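Local coordinates for protein glucose-1-phosphate uridylyltransferase (Sphingomonas elodea, PDB 2UX8) that probably makes UDP-glucose by transferring the uridylyl group of UTP to alpha-D-glucose 1-phosphate, with release of diphosphate, at residues A17-A22 with E61-V66. Residues are numbered along the deposited sequence; the frame is centred on the assembly and turned at random.
Sequences AVFPVA and EQMIFV
Ile64 N donates a hydrogen bond to Ala17 O (2.9 Å) between these two parallel strands. Four more hydrogen bonds continue the ladder: Ala17 N donates to Gln62 O, Phe19 N to Ile64 O, Val66 N to Phe19 O and Val21 N to Val66 O. Val18 CA adds a C-H contact to Ile64 O at 3.4 Å.

On one face of the sheet Phe19 is the hub. Its CG lies anti to the carbonyl carbon (chi1 -55°), which turns the ring toward both Met63 and Phe65. Phe65 CE1 sits over one ring face, toward the rim, 3.7 Å from Phe19 CD1, and the two ring planes meet at 57°. Met63, bent along its chain, brings SD to the ring edge in a Met-aromatic contact, 4.8 Å from the centroid, while its CE meets Phe19 CZ. A leucine in place of Phe19 would probably cost the Met63 sulfur its aromatic partner and leave the Phe65 ring less firmly fixed.

On the other face Val18 CG1 meets Val66 CG1 at 3.7 Å, and Val18 CG2 lies alongside Ile64 CG1.

Strands 135-138 and 108-112 flank the pair, extending the parallel part of the Rossmann-like GT-A sheet. Helix 47-57, in the connection between the two strands, covers Phe19 and Met63 through Val52; Leu74 of helix 72-77 packs on Val21 and Phe65.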
loop_
_atom_site.group_PDB
_atom_site.type_symbol
_atom_site.label_atom_id
_atom_site.label_comp_id
_atom_site.label_asym_id
_atom_site.label_seq_id
_atom_site.Cartn_x
_atom_site.Cartn_y
_atom_site.Cartn_z
ATOM N N ALA C 17 -4.573 23.267 -10.498
ATOM C CA ALA C 17 -3.239 23.370 -9.932
ATOM C C ALA C 17 -2.536 22.018 -10.017
ATOM O O ALA C 17 -3.150 20.963 -9.815
ATOM C CB ALA C 17 -3.322 23.821 -8.488
ATOM N N VAL C 18 -1.243 22.055 -10.324
ATOM C CA VAL C 18 -0.448 20.841 -10.437
ATOM C C VAL C 18 0.563 20.789 -9.311
ATOM O O VAL C 18 1.291 21.749 -9.084
ATOM C CB VAL C 18 0.292 20.786 -11.778
ATOM C CG1 VAL C 18 1.217 19.580 -11.821
ATOM C CG2 VAL C 18 -0.711 20.722 -12.902
ATOM N N PHE C 19 0.606 19.661 -8.606
ATOM C CA PHE C 19 1.528 19.501 -7.482
ATOM C C PHE C 19 2.550 18.413 -7.735
ATOM O O PHE C 19 2.216 17.236 -7.715
ATOM C CB PHE C 19 0.768 19.140 -6.208
ATOM C CG PHE C 19 -0.319 20.110 -5.839
ATOM C CD1 PHE C 19 -1.499 20.178 -6.573
ATOM C CD2 PHE C 19 -0.173 20.939 -4.740
ATOM C CE1 PHE C 19 -2.516 21.054 -6.205
ATOM C CE2 PHE C 19 -1.184 21.820 -4.364
ATOM C CZ PHE C 19 -2.358 21.877 -5.094
ATOM N N PRO C 20 3.812 18.790 -7.986
ATOM C CA PRO C 20 4.851 17.777 -8.235
ATOM C C PRO C 20 5.189 17.129 -6.899
ATOM O O PRO C 20 5.823 17.749 -6.061
ATOM C CB PRO C 20 6.030 18.600 -8.780
ATOM C CG PRO C 20 5.379 19.856 -9.321
ATOM C CD PRO C 20 4.317 20.144 -8.271
ATOM N N VAL C 21 4.755 15.893 -6.692
ATOM C CA VAL C 21 5.017 15.200 -5.435
ATOM C C VAL C 21 5.651 13.828 -5.648
ATOM O O VAL C 21 5.274 12.865 -4.996
ATOM C CB VAL C 21 3.702 14.996 -4.625
ATOM C CG1 VAL C 21 3.175 16.331 -4.122
ATOM C CG2 VAL C 21 2.656 14.302 -5.492
ATOM N N ALA C 22 6.618 13.727 -6.547
ATOM C CA ALA C 22 7.235 12.437 -6.807
ATOM C C ALA C 22 8.721 12.383 -6.486
ATOM O O ALA C 22 9.438 11.529 -6.995
ATOM C CB ALA C 22 7.001 12.048 -8.250
ATOM N N GLU C 61 -10.132 24.705 -8.095
ATOM C CA GLU C 61 -11.027 23.607 -7.754
ATOM C C GLU C 61 -10.653 22.229 -8.273
ATOM O O GLU C 61 -11.441 21.299 -8.176
ATOM C CB GLU C 61 -12.455 23.931 -8.186
ATOM C CG GLU C 61 -12.602 24.237 -9.647
ATOM C CD GLU C 61 -14.005 24.674 -10.009
ATOM O OE1 GLU C 61 -14.589 25.489 -9.272
ATOM O OE2 GLU C 61 -14.525 24.215 -11.039
ATOM N N GLN C 62 -9.456 22.081 -8.815
ATOM C CA GLN C 62 -9.023 20.785 -9.318
ATOM C C GLN C 62 -7.531 20.607 -9.046
ATOM O O GLN C 62 -6.683 21.200 -9.716
ATOM C CB GLN C 62 -9.325 20.668 -10.823
ATOM C CG GLN C 62 -8.739 19.433 -11.524
ATOM C CD GLN C 62 -9.487 18.147 -11.223
ATOM O OE1 GLN C 62 -10.642 17.981 -11.618
ATOM N NE2 GLN C 62 -8.830 17.229 -10.522
ATOM N N MET C 63 -7.218 19.804 -8.033
ATOM C CA MET C 63 -5.832 19.523 -7.680
ATOM C C MET C 63 -5.387 18.294 -8.456
ATOM O O MET C 63 -6.078 17.271 -8.457
ATOM C CB MET C 63 -5.707 19.206 -6.197
ATOM C CG MET C 63 -6.519 20.097 -5.330
ATOM S SD MET C 63 -6.054 21.792 -5.600
ATOM C CE MET C 63 -5.681 22.246 -4.006
ATOM N N ILE C 64 -4.257 18.380 -9.140
ATOM C CA ILE C 64 -3.781 17.210 -9.852
ATOM C C ILE C 64 -2.372 16.918 -9.367
ATOM O O ILE C 64 -1.444 17.695 -9.564
ATOM C CB ILE C 64 -3.912 17.365 -11.413
ATOM C CG1 ILE C 64 -2.560 17.235 -12.088
ATOM C CG2 ILE C 64 -4.607 18.663 -11.777
ATOM C CD1 ILE C 64 -2.301 15.852 -12.614
ATOM N N PHE C 65 -2.258 15.802 -8.652
ATOM C CA PHE C 65 -0.996 15.332 -8.075
ATOM C C PHE C 65 -0.257 14.428 -9.042
ATOM O O PHE C 65 -0.825 13.458 -9.537
ATOM C CB PHE C 65 -1.234 14.493 -6.805
ATOM C CG PHE C 65 -1.674 15.272 -5.600
ATOM C CD1 PHE C 65 -2.175 16.565 -5.710
ATOM C CD2 PHE C 65 -1.634 14.681 -4.340
ATOM C CE1 PHE C 65 -2.632 17.249 -4.585
ATOM C CE2 PHE C 65 -2.097 15.370 -3.209
ATOM C CZ PHE C 65 -2.593 16.650 -3.340
ATOM N N VAL C 66 1.003 14.740 -9.319
ATOM C CA VAL C 66 1.801 13.870 -10.170
ATOM C C VAL C 66 2.757 13.203 -9.174
ATOM O O VAL C 66 3.719 13.813 -8.705
ATOM C CB VAL C 66 2.512 14.673 -11.311
ATOM C CG1 VAL C 66 2.422 16.122 -11.040
ATOM C CG2 VAL C 66 3.946 14.227 -11.484
#